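Local coordinates for protein 6-phosphogluconolactonase (Leishmania braziliensis, PDB 3CSS) that probably hydrolyses 6-phosphogluconolactone to 6-phosphogluconate, the second step in the oxidative stage of the pentose phosphate pathway, at residues 51-56 with 89-94; 68-73 with 139-144; 163-168 with 221-226. All coordinates share one frame; numbering follows the deposited sequence. Where two conformers were deposited one is given.

Contact 1: 51-56 with 89-94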
loop_
_atom_site.group_PDB
_atom_site.type_symbol
_atom_site.label_atom_id
_atom_site.label_comp_id
_atom_site.label_asym_id
_atom_site.label_seq_id
_atom_site.Cartn_x
_atom_site.Cartn_y
_atom_site.Cartn_z
ATOM N N ARG A 51 -1.251 -12.901 6.216
ATOM C CA ARG A 51 -1.977 -13.443 7.350
ATOM C C ARG A 51 -3.150 -12.552 7.769
ATOM O O ARG A 51 -4.204 -13.090 8.090
ATOM C CB ARG A 51 -1.049 -13.800 8.490
ATOM C CG ARG A 51 -0.266 -15.035 8.152
ATOM C CD ARG A 51 1.009 -15.051 8.900
ATOM N NE ARG A 51 0.739 -14.939 10.322
ATOM C CZ ARG A 51 1.597 -15.311 11.254
ATOM N NH1 ARG A 51 2.771 -15.799 10.888
ATOM N NH2 ARG A 51 1.278 -15.192 12.528
ATOM N N LEU A 52 -3.010 -11.228 7.673
ATOM C CA LEU A 52 -4.141 -10.323 7.880
ATOM C C LEU A 52 -5.309 -10.669 6.957
ATOM O O LEU A 52 -6.460 -10.784 7.397
ATOM C CB LEU A 52 -3.716 -8.881 7.644
ATOM C CG LEU A 52 -4.814 -7.823 7.598
ATOM C CD1 LEU A 52 -5.585 -7.750 8.923
ATOM C CD2 LEU A 52 -4.201 -6.469 7.225
ATOM N N TYR A 53 -5.017 -10.820 5.675
ATOM C CA TYR A 53 -6.036 -11.142 4.695
ATOM C C TYR A 53 -6.748 -12.467 5.018
ATOM O O TYR A 53 -7.977 -12.556 4.925
ATOM C CB TYR A 53 -5.460 -11.129 3.280
ATOM C CG TYR A 53 -4.778 -9.824 2.893
ATOM C CD1 TYR A 53 -5.045 -8.613 3.574
ATOM C CD2 TYR A 53 -3.883 -9.790 1.842
ATOM C CE1 TYR A 53 -4.416 -7.440 3.225
ATOM C CE2 TYR A 53 -3.241 -8.592 1.480
ATOM C CZ TYR A 53 -3.502 -7.430 2.178
ATOM O OH TYR A 53 -2.858 -6.249 1.839
ATOM N N GLU A 54 -5.976 -13.469 5.425
ATOM C CA GLU A 54 -6.531 -14.756 5.820
ATOM C C GLU A 54 -7.470 -14.595 7.013
ATOM O O GLU A 54 -8.546 -15.208 7.068
ATOM C CB GLU A 54 -5.395 -15.744 6.119
ATOM C CG GLU A 54 -4.609 -16.131 4.872
ATOM C CD GLU A 54 -3.469 -17.062 5.155
ATOM O OE1 GLU A 54 -3.238 -17.373 6.339
ATOM O OE2 GLU A 54 -2.821 -17.492 4.186
ATOM N N GLU A 55 -7.062 -13.769 7.967
ATOM C CA GLU A 55 -7.875 -13.532 9.157
ATOM C C GLU A 55 -9.171 -12.801 8.799
ATOM O O GLU A 55 -10.238 -13.161 9.282
ATOM C CB GLU A 55 -7.101 -12.762 10.217
ATOM C CG GLU A 55 -7.858 -12.632 11.528
ATOM C CD GLU A 55 -6.951 -12.323 12.668
ATOM O OE1 GLU A 55 -5.721 -12.246 12.432
ATOM O OE2 GLU A 55 -7.461 -12.165 13.798
ATOM N N LEU A 56 -9.089 -11.778 7.949
ATOM C CA LEU A 56 -10.305 -11.131 7.437
ATOM C C LEU A 56 -11.233 -12.131 6.734
ATOM O O LEU A 56 -12.465 -12.088 6.880
ATOM C CB LEU A 56 -9.942 -10.018 6.460
ATOM C CG LEU A 56 -9.250 -8.796 7.065
ATOM C CD1 LEU A 56 -8.712 -7.893 5.928
ATOM C CD2 LEU A 56 -10.186 -8.005 8.011
ATOM N N SER A 89 -2.631 -12.200 -6.917
ATOM C CA SER A 89 -2.682 -13.629 -6.634
ATOM C C SER A 89 -2.701 -13.873 -5.129
ATOM O O SER A 89 -3.560 -14.590 -4.606
ATOM C CB SER A 89 -1.476 -14.338 -7.237
ATOM O OG SER A 89 -1.494 -15.713 -6.889
ATOM N N MET A 90 -1.734 -13.281 -4.439
ATOM C CA MET A 90 -1.636 -13.443 -3.002
ATOM C C MET A 90 -2.933 -13.017 -2.306
ATOM O O MET A 90 -3.456 -13.745 -1.471
ATOM C CB MET A 90 -0.441 -12.658 -2.460
ATOM C CG MET A 90 -0.248 -12.801 -0.963
ATOM S SD MET A 90 -1.192 -11.603 -0.002
ATOM C CE MET A 90 -0.405 -10.067 -0.482
ATOM N N ALA A 91 -3.448 -11.837 -2.651
ATOM C CA ALA A 91 -4.671 -11.303 -2.030
ATOM C C ALA A 91 -5.910 -12.148 -2.336
ATOM O O ALA A 91 -6.794 -12.306 -1.496
ATOM C CB ALA A 91 -4.907 -9.874 -2.515
ATOM N N THR A 92 -5.959 -12.676 -3.557
ATOM C CA THR A 92 -7.066 -13.518 -4.011
ATOM C C THR A 92 -7.093 -14.837 -3.248
ATOM O O THR A 92 -8.145 -15.234 -2.742
ATOM C CB THR A 92 -7.005 -13.732 -5.549
ATOM O OG1 THR A 92 -7.241 -12.486 -6.207
ATOM C CG2 THR A 92 -8.061 -14.731 -6.003
ATOM N N LYS A 93 -5.950 -15.515 -3.164
ATOM C CA LYS A 93 -5.860 -16.784 -2.442
ATOM C C LYS A 93 -6.222 -16.606 -0.977
ATOM O O LYS A 93 -6.928 -17.442 -0.390
ATOM C CB LYS A 93 -4.466 -17.399 -2.561
ATOM C CG LYS A 93 -4.134 -17.906 -3.949
ATOM C CD LYS A 93 -2.804 -18.634 -3.950
ATOM C CE LYS A 93 -2.324 -18.926 -5.374
ATOM N NZ LYS A 93 -1.441 -20.129 -5.416
ATOM N N ALA A 94 -5.747 -15.506 -0.395
ATOM C CA ALA A 94 -5.974 -15.246 1.013
ATOM C C ALA A 94 -7.399 -14.784 1.292
ATOM O O ALA A 94 -7.941 -15.107 2.351
ATOM C CB ALA A 94 -4.954 -14.231 1.568
#

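Contact 2: 68-73 with 139-144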
loop_
_atom_site.group_PDB
_atom_site.type_symbol
_atom_site.label_atom_id
_atom_site.label_comp_id
_atom_site.label_asym_id
_atom_site.label_seq_id
_atom_site.Cartn_x
_atom_site.Cartn_y
_atom_site.Cartn_z
ATOM N N ALA A 68 -19.023 -3.767 2.418
ATOM C CA ALA A 68 -18.513 -2.785 3.393
ATOM C C ALA A 68 -17.183 -2.136 2.957
ATOM O O ALA A 68 -16.868 -1.023 3.381
ATOM C CB ALA A 68 -18.343 -3.433 4.757
ATOM N N VAL A 69 -16.409 -2.848 2.137
ATOM C CA VAL A 69 -15.073 -2.414 1.720
ATOM C C VAL A 69 -14.950 -2.408 0.200
ATOM O O VAL A 69 -15.385 -3.348 -0.476
ATOM C CB VAL A 69 -13.945 -3.318 2.300
ATOM C CG1 VAL A 69 -12.562 -2.898 1.718
ATOM C CG2 VAL A 69 -13.919 -3.279 3.837
ATOM N N GLN A 70 -14.374 -1.334 -0.324
ATOM C CA GLN A 70 -13.930 -1.269 -1.711
ATOM C C GLN A 70 -12.412 -1.447 -1.703
ATOM O O GLN A 70 -11.697 -0.612 -1.133
ATOM C CB GLN A 70 -14.301 0.069 -2.338
ATOM C CG GLN A 70 -13.784 0.242 -3.771
ATOM C CD GLN A 70 -14.224 1.553 -4.379
ATOM O OE1 GLN A 70 -13.994 2.611 -3.808
ATOM N NE2 GLN A 70 -14.871 1.484 -5.541
ATOM N N PHE A 71 -11.952 -2.524 -2.344
ATOM C CA PHE A 71 -10.544 -2.932 -2.348
ATOM C C PHE A 71 -9.829 -2.429 -3.604
ATOM O O PHE A 71 -10.333 -2.567 -4.737
ATOM C CB PHE A 71 -10.401 -4.457 -2.330
ATOM C CG PHE A 71 -10.882 -5.117 -1.078
ATOM C CD1 PHE A 71 -10.003 -5.362 -0.041
ATOM C CD2 PHE A 71 -12.202 -5.518 -0.949
ATOM C CE1 PHE A 71 -10.415 -5.987 1.121
ATOM C CE2 PHE A 71 -12.640 -6.146 0.219
ATOM C CZ PHE A 71 -11.737 -6.381 1.257
ATOM N N ILE A 72 -8.639 -1.891 -3.395
ATOM C CA ILE A 72 -7.706 -1.565 -4.461
ATOM C C ILE A 72 -6.332 -2.090 -4.074
ATOM O O ILE A 72 -6.047 -2.300 -2.897
ATOM C CB ILE A 72 -7.644 -0.042 -4.768
ATOM C CG1 ILE A 72 -6.868 0.744 -3.692
ATOM C CG2 ILE A 72 -9.096 0.549 -4.936
ATOM C CD1 ILE A 72 -6.678 2.244 -4.055
ATOM N N LEU A 73 -5.494 -2.319 -5.076
ATOM C CA LEU A 73 -4.103 -2.679 -4.817
ATOM C C LEU A 73 -3.292 -1.382 -4.743
ATOM O O LEU A 73 -3.264 -0.576 -5.678
ATOM C CB LEU A 73 -3.547 -3.585 -5.917
ATOM C CG LEU A 73 -4.134 -4.990 -6.044
ATOM C CD1 LEU A 73 -3.630 -5.613 -7.349
ATOM C CD2 LEU A 73 -3.766 -5.857 -4.851
ATOM N N ASN A 139 -12.387 7.301 -11.631
ATOM C CA ASN A 139 -13.783 7.029 -12.024
ATOM C C ASN A 139 -14.588 6.281 -10.956
ATOM O O ASN A 139 -15.804 6.429 -10.885
ATOM C CB ASN A 139 -13.797 6.188 -13.304
ATOM C CG ASN A 139 -13.565 7.009 -14.567
ATOM O OD1 ASN A 139 -13.620 8.248 -14.565
ATOM N ND2 ASN A 139 -13.365 6.304 -15.681
ATOM N N CYS A 140 -13.917 5.472 -10.134
ATOM C CA CYS A 140 -14.606 4.518 -9.240
ATOM C C CYS A 140 -14.519 4.828 -7.752
ATOM O O CYS A 140 -15.304 4.280 -6.978
ATOM C CB CYS A 140 -14.054 3.107 -9.447
ATOM S SG CYS A 140 -14.284 2.491 -11.115
ATOM N N LEU A 141 -13.522 5.635 -7.350
ATOM C CA LEU A 141 -13.351 6.028 -5.957
ATOM C C LEU A 141 -13.862 7.454 -5.660
ATOM O O LEU A 141 -14.023 8.276 -6.576
ATOM C CB LEU A 141 -11.870 5.925 -5.548
ATOM C CG LEU A 141 -11.345 4.569 -5.080
ATOM C CD1 LEU A 141 -11.631 3.465 -6.112
ATOM C CD2 LEU A 141 -9.846 4.699 -4.762
ATOM N N PRO A 142 -14.137 7.742 -4.373
ATOM C CA PRO A 142 -14.370 9.115 -3.954
ATOM C C PRO A 142 -13.099 9.926 -4.168
ATOM O O PRO A 142 -12.019 9.507 -3.746
ATOM C CB PRO A 142 -14.666 9.000 -2.446
ATOM C CG PRO A 142 -14.654 7.585 -2.126
ATOM C CD PRO A 142 -13.973 6.849 -3.215
ATOM N N CYS A 143 -13.241 11.074 -4.831
ATOM C CA CYS A 143 -12.102 11.932 -5.148
ATOM C C CYS A 143 -12.352 13.346 -4.672
ATOM O O CYS A 143 -13.522 13.776 -4.522
ATOM C CB CYS A 143 -11.826 11.929 -6.661
ATOM S SG CYS A 143 -11.356 10.321 -7.321
ATOM N N LYS A 144 -11.265 14.071 -4.469
ATOM C CA LYS A 144 -11.317 15.493 -4.196
ATOM C C LYS A 144 -10.286 16.238 -5.040
ATOM O O LYS A 144 -9.279 15.680 -5.445
ATOM C CB LYS A 144 -11.136 15.738 -2.704
ATOM C CG LYS A 144 -12.398 15.375 -1.922
ATOM C CD LYS A 144 -12.495 16.125 -0.607
ATOM C CE LYS A 144 -13.903 16.617 -0.344
ATOM N NZ LYS A 144 -13.937 17.443 0.886
#

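Contact 3: 163-168 with 221-226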
loop_
_atom_site.group_PDB
_atom_site.type_symbol
_atom_site.label_atom_id
_atom_site.label_comp_id
_atom_site.label_asym_id
_atom_site.label_seq_id
_atom_site.Cartn_x
_atom_site.Cartn_y
_atom_site.Cartn_z
ATOM N N PHE A 163 7.350 -1.999 4.785
ATOM C CA PHE A 163 8.666 -1.406 4.558
ATOM C C PHE A 163 9.581 -2.472 3.997
ATOM O O PHE A 163 9.605 -3.597 4.505
ATOM C CB PHE A 163 9.306 -0.919 5.862
ATOM C CG PHE A 163 8.730 0.355 6.445
ATOM C CD1 PHE A 163 8.201 1.373 5.652
ATOM C CD2 PHE A 163 8.791 0.550 7.801
ATOM C CE1 PHE A 163 7.734 2.546 6.261
ATOM C CE2 PHE A 163 8.344 1.695 8.399
ATOM C CZ PHE A 163 7.829 2.698 7.631
ATOM N N GLY A 164 10.358 -2.105 2.993
ATOM C CA GLY A 164 11.503 -2.904 2.595
ATOM C C GLY A 164 12.737 -2.538 3.379
ATOM O O GLY A 164 12.857 -1.427 3.917
ATOM N N SER A 165 13.696 -3.462 3.391
ATOM C CA SER A 165 15.006 -3.182 3.997
ATOM C C SER A 165 15.777 -2.051 3.284
ATOM O O SER A 165 16.723 -1.513 3.841
ATOM C CB SER A 165 15.861 -4.431 4.047
ATOM O OG SER A 165 16.195 -4.844 2.732
ATOM N N ASP A 166 15.361 -1.721 2.066
ATOM C CA ASP A 166 15.893 -0.594 1.308
ATOM C C ASP A 166 15.234 0.748 1.656
ATOM O O ASP A 166 15.585 1.784 1.070
ATOM C CB ASP A 166 15.770 -0.877 -0.184
ATOM C CG ASP A 166 14.335 -0.845 -0.678
ATOM O OD1 ASP A 166 13.419 -1.038 0.143
ATOM O OD2 ASP A 166 14.112 -0.602 -1.894
ATOM N N GLY A 167 14.253 0.731 2.565
ATOM C CA GLY A 167 13.533 1.947 2.954
ATOM C C GLY A 167 12.305 2.276 2.114
ATOM O O GLY A 167 11.642 3.289 2.351
ATOM N N HIS A 168 11.998 1.454 1.101
ATOM C CA HIS A 168 10.841 1.693 0.254
ATOM C C HIS A 168 9.541 1.306 0.972
ATOM O O HIS A 168 9.546 0.543 1.940
ATOM C CB HIS A 168 10.975 0.966 -1.108
ATOM C CG HIS A 168 10.380 -0.402 -1.152
ATOM N ND1 HIS A 168 11.060 -1.526 -0.740
ATOM C CD2 HIS A 168 9.184 -0.839 -1.623
ATOM C CE1 HIS A 168 10.295 -2.593 -0.906
ATOM N NE2 HIS A 168 9.153 -2.207 -1.450
ATOM N N GLY A 221 11.406 -7.313 11.231
ATOM C CA GLY A 221 12.805 -7.645 10.961
ATOM C C GLY A 221 13.792 -6.567 11.372
ATOM O O GLY A 221 13.571 -5.372 11.177
ATOM N N LYS A 222 14.915 -6.991 11.931
ATOM C CA LYS A 222 15.984 -6.057 12.307
ATOM C C LYS A 222 16.445 -5.253 11.099
ATOM O O LYS A 222 16.884 -4.105 11.242
ATOM C CB LYS A 222 17.190 -6.805 12.891
ATOM C CG LYS A 222 17.939 -6.047 13.992
ATOM C CD LYS A 222 18.444 -4.647 13.613
ATOM C CE LYS A 222 18.266 -3.719 14.792
ATOM N NZ LYS A 222 16.998 -4.073 15.503
ATOM N N ASP A 223 16.364 -5.852 9.912
ATOM C CA ASP A 223 16.811 -5.158 8.718
ATOM C C ASP A 223 15.932 -3.981 8.323
ATOM O O ASP A 223 16.270 -3.260 7.395
ATOM C CB ASP A 223 17.035 -6.106 7.521
ATOM C CG ASP A 223 15.787 -6.805 7.052
ATOM O OD1 ASP A 223 14.696 -6.608 7.614
ATOM O OD2 ASP A 223 15.912 -7.605 6.098
ATOM N N LYS A 224 14.807 -3.790 9.018
ATOM C CA LYS A 224 13.969 -2.609 8.820
ATOM C C LYS A 224 14.160 -1.526 9.859
ATOM O O LYS A 224 13.513 -0.458 9.755
ATOM C CB LYS A 224 12.484 -2.943 8.906
ATOM C CG LYS A 224 12.077 -4.218 8.374
ATOM C CD LYS A 224 12.151 -4.254 6.966
ATOM C CE LYS A 224 11.103 -5.261 6.567
ATOM N NZ LYS A 224 11.215 -5.688 5.226
ATOM N N ASN A 225 14.967 -1.798 10.890
ATOM C CA ASN A 225 15.090 -0.872 12.012
ATOM C C ASN A 225 15.590 0.497 11.563
ATOM O O ASN A 225 15.089 1.501 12.019
ATOM C CB ASN A 225 15.980 -1.475 13.099
ATOM C CG ASN A 225 16.088 -0.593 14.344
ATOM O OD1 ASN A 225 17.186 -0.257 14.766
ATOM N ND2 ASN A 225 14.949 -0.235 14.936
ATOM N N TRP A 226 16.553 0.547 10.641
ATOM C CA TRP A 226 17.067 1.839 10.198
ATOM C C TRP A 226 15.997 2.638 9.476
ATOM O O TRP A 226 15.994 3.874 9.494
ATOM C CB TRP A 226 18.284 1.653 9.297
ATOM C CG TRP A 226 18.038 1.181 7.879
ATOM C CD1 TRP A 226 18.012 -0.116 7.442
ATOM C CD2 TRP A 226 17.802 1.995 6.723
ATOM N NE1 TRP A 226 17.791 -0.160 6.108
ATOM C CE2 TRP A 226 17.649 1.113 5.625
ATOM C CE3 TRP A 226 17.673 3.370 6.504
ATOM C CZ2 TRP A 226 17.398 1.565 4.329
ATOM C CZ3 TRP A 226 17.451 3.809 5.213
ATOM C CH2 TRP A 226 17.311 2.917 4.149
HETATM O O HOH W 1 12.859 -6.153 2.806
#

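Contact 1: 51-56 with 89-94
Tyr53 and Met90 form a Met-aromatic contact, the sulfur coming at the edge of the ring and not over its face. Met90 SD lies 4.9 Å from the centroid of the Tyr53 ring, 76° off the ring normal, and its closest ring atom is Tyr53 CD2 at 3.7 Å. The methyl follows along the same edge, with Met90 CE 3.8 Å from Tyr53 CE2. Met90 reaches this position because CG stands opposite the backbone N (chi1 -179°) and the chain then folds at chi2 and chi3, so that the flexible thioether runs across the tyrosine at about a right angle.

The two helices, 50-59 and 87-96, flank the alpha/beta sheet of this Rossmann-like fold. The first belongs to the beta-alpha-beta unit joining parallel neighbours 39-43 and 69-77, and Tyr53 and Ala91 both rest on Leu43 of strand 39-43. The short helical segments cross at -31°, their axes 8.8 Å apart at closest approach.

Apolar packing at this close spacing depends on alanine. Ala94 CB points toward the partner helix and meets Tyr53 CB at 3.6 Å, while the aliphatic part of Glu54 closes over the same methyl, its CG 3.8 Å from Ala94 CB. The backbones can thus draw in until Glu54 CA and Ala94 CA are 4.9 Å apart. Ala91 approaches the ring obliquely, with its CA 4.2 Å from Tyr53 CD2.

Polar bonding plays no part between the segments: the phenol of Tyr53 reaches past the helix pair, and its OH is hydrogen-bonded to Ser44 O.

Contact 2: 68-73 with 139-144
Gln70 and Leu141 carry most of this contact, with Ile72 completing it, where strand 69-77 of the central mixed sheet in this Rossmann-like alpha/beta fold meets the chain leaving helix 123-140. Gln70 and Ile72, two residues apart on the strand, project from the same side of the sheet towards the helix end. Phe71 between them serves the other side, packing on Leu95 and Leu96 of helix 87-96.

Gln70 is long enough to bridge backbones that stay well apart, the CA atoms of Gln70 and Leu141 being 8.5 Å from each other. Its CG lies trans to the backbone N (chi1 176°) and the chain continues extended, which carries the amide across to the end of helix 123-140. There the two ends of the amide do different work. The nitrogen donates to the carbonyl of Cys140, the last residue of the helix, where a glutamine N-H suits a C-terminal carbonyl, whereas OE1 lies against the leucine, 3.4 Å from Leu141 CD1 and 3.5 Å from Leu141 CG. Pro142 borders the same oxygen more loosely, with its CD 4.3 Å from Gln70 OE1.

Leu141 is the first residue to leave the helical conformation, and its branched end turns back to the strand. One methyl, CD1, touches both the amide oxygen and, at 4.0 Å, Ile72 CG2; the other, CD2, lies 4.1 Å from Ile72 CD1. Beta-branched Ile72 suits a buried strand position and offers separate branches to the two leucine methyls. It also packs on Tyr133 and Leu137 of helix 123-140, so the leucine extends an apolar layer already begun by the helix.

Gln70 NE2 reaches Cys140 O at 3.2 Å in a nearly straight bond (N-H...O 164°), coming from above the carbonyl plane, 54° out of it.

Contact 3: 163-168 with 221-226
A bend at chi2 (-71°) turns the Lys224 chain, long enough for the span, toward the 163-165 backbone, and chi1 of Trp226 (75°), with CG between the backbone N and carbonyl carbon, brings the indole alongside the 165-167 backbone, its N-H edge toward Ser165 O. Each side chain then donates to a backbone carbonyl: Lys224 NZ to Phe163 O at 2.7 Å, and Trp226 NE1 to Ser165 O at 2.8 Å. The second bond is bent (N-H...O 134°), although the oxygen lies near the indole plane. A water accepts from Ser165 N at 2.9 Å and, weakly, from Lys224 NZ.

Van der Waals contacts fill in around these bonds. Trp226 CZ2 is 3.5 Å from Asp166 C, and Ser165 CB lies 3.6 Å from Asp223 O. Gly167, at positive phi, ends the type I turn that starts at Gly164, and lacking a side chain it lets the indole come close.

Just past the turn, His168 gives Asp166 OD1 both its backbone N, making an Asx turn, and its ND1, at 2.6 Å on the syn lone pair. The Gly-Ser-Asp-Gly-His sequence fits the Gly-X-Asp-Gly-His motif of 6-phosphogluconolactonases, which probably borders the active site.

The central sheet relates all three contacts. Contacts 1 and 2 alternate along the chain, and strand 69-77 of contact 2 is followed by helix 87-96 of contact 1; their centres are 19 Å apart and their nearest atoms about 5 Å, without touching. Contact 3 follows both in sequence. Strand 158-162 leads into its loop, and Leu160 of that strand also receives Tyr53 of contact 1, though the centres of contacts 1 and 3 are 23 Å apart. Contacts 2 and 3 lie on opposite sides of the chain's centre, 29 Å between their own centres. A phosphate ion, probably from the crystallisation liquor, lies beside Glu54 of contact 1, whereas contact 3 carries the Asp-Gly-His motif and so probably borders the active site.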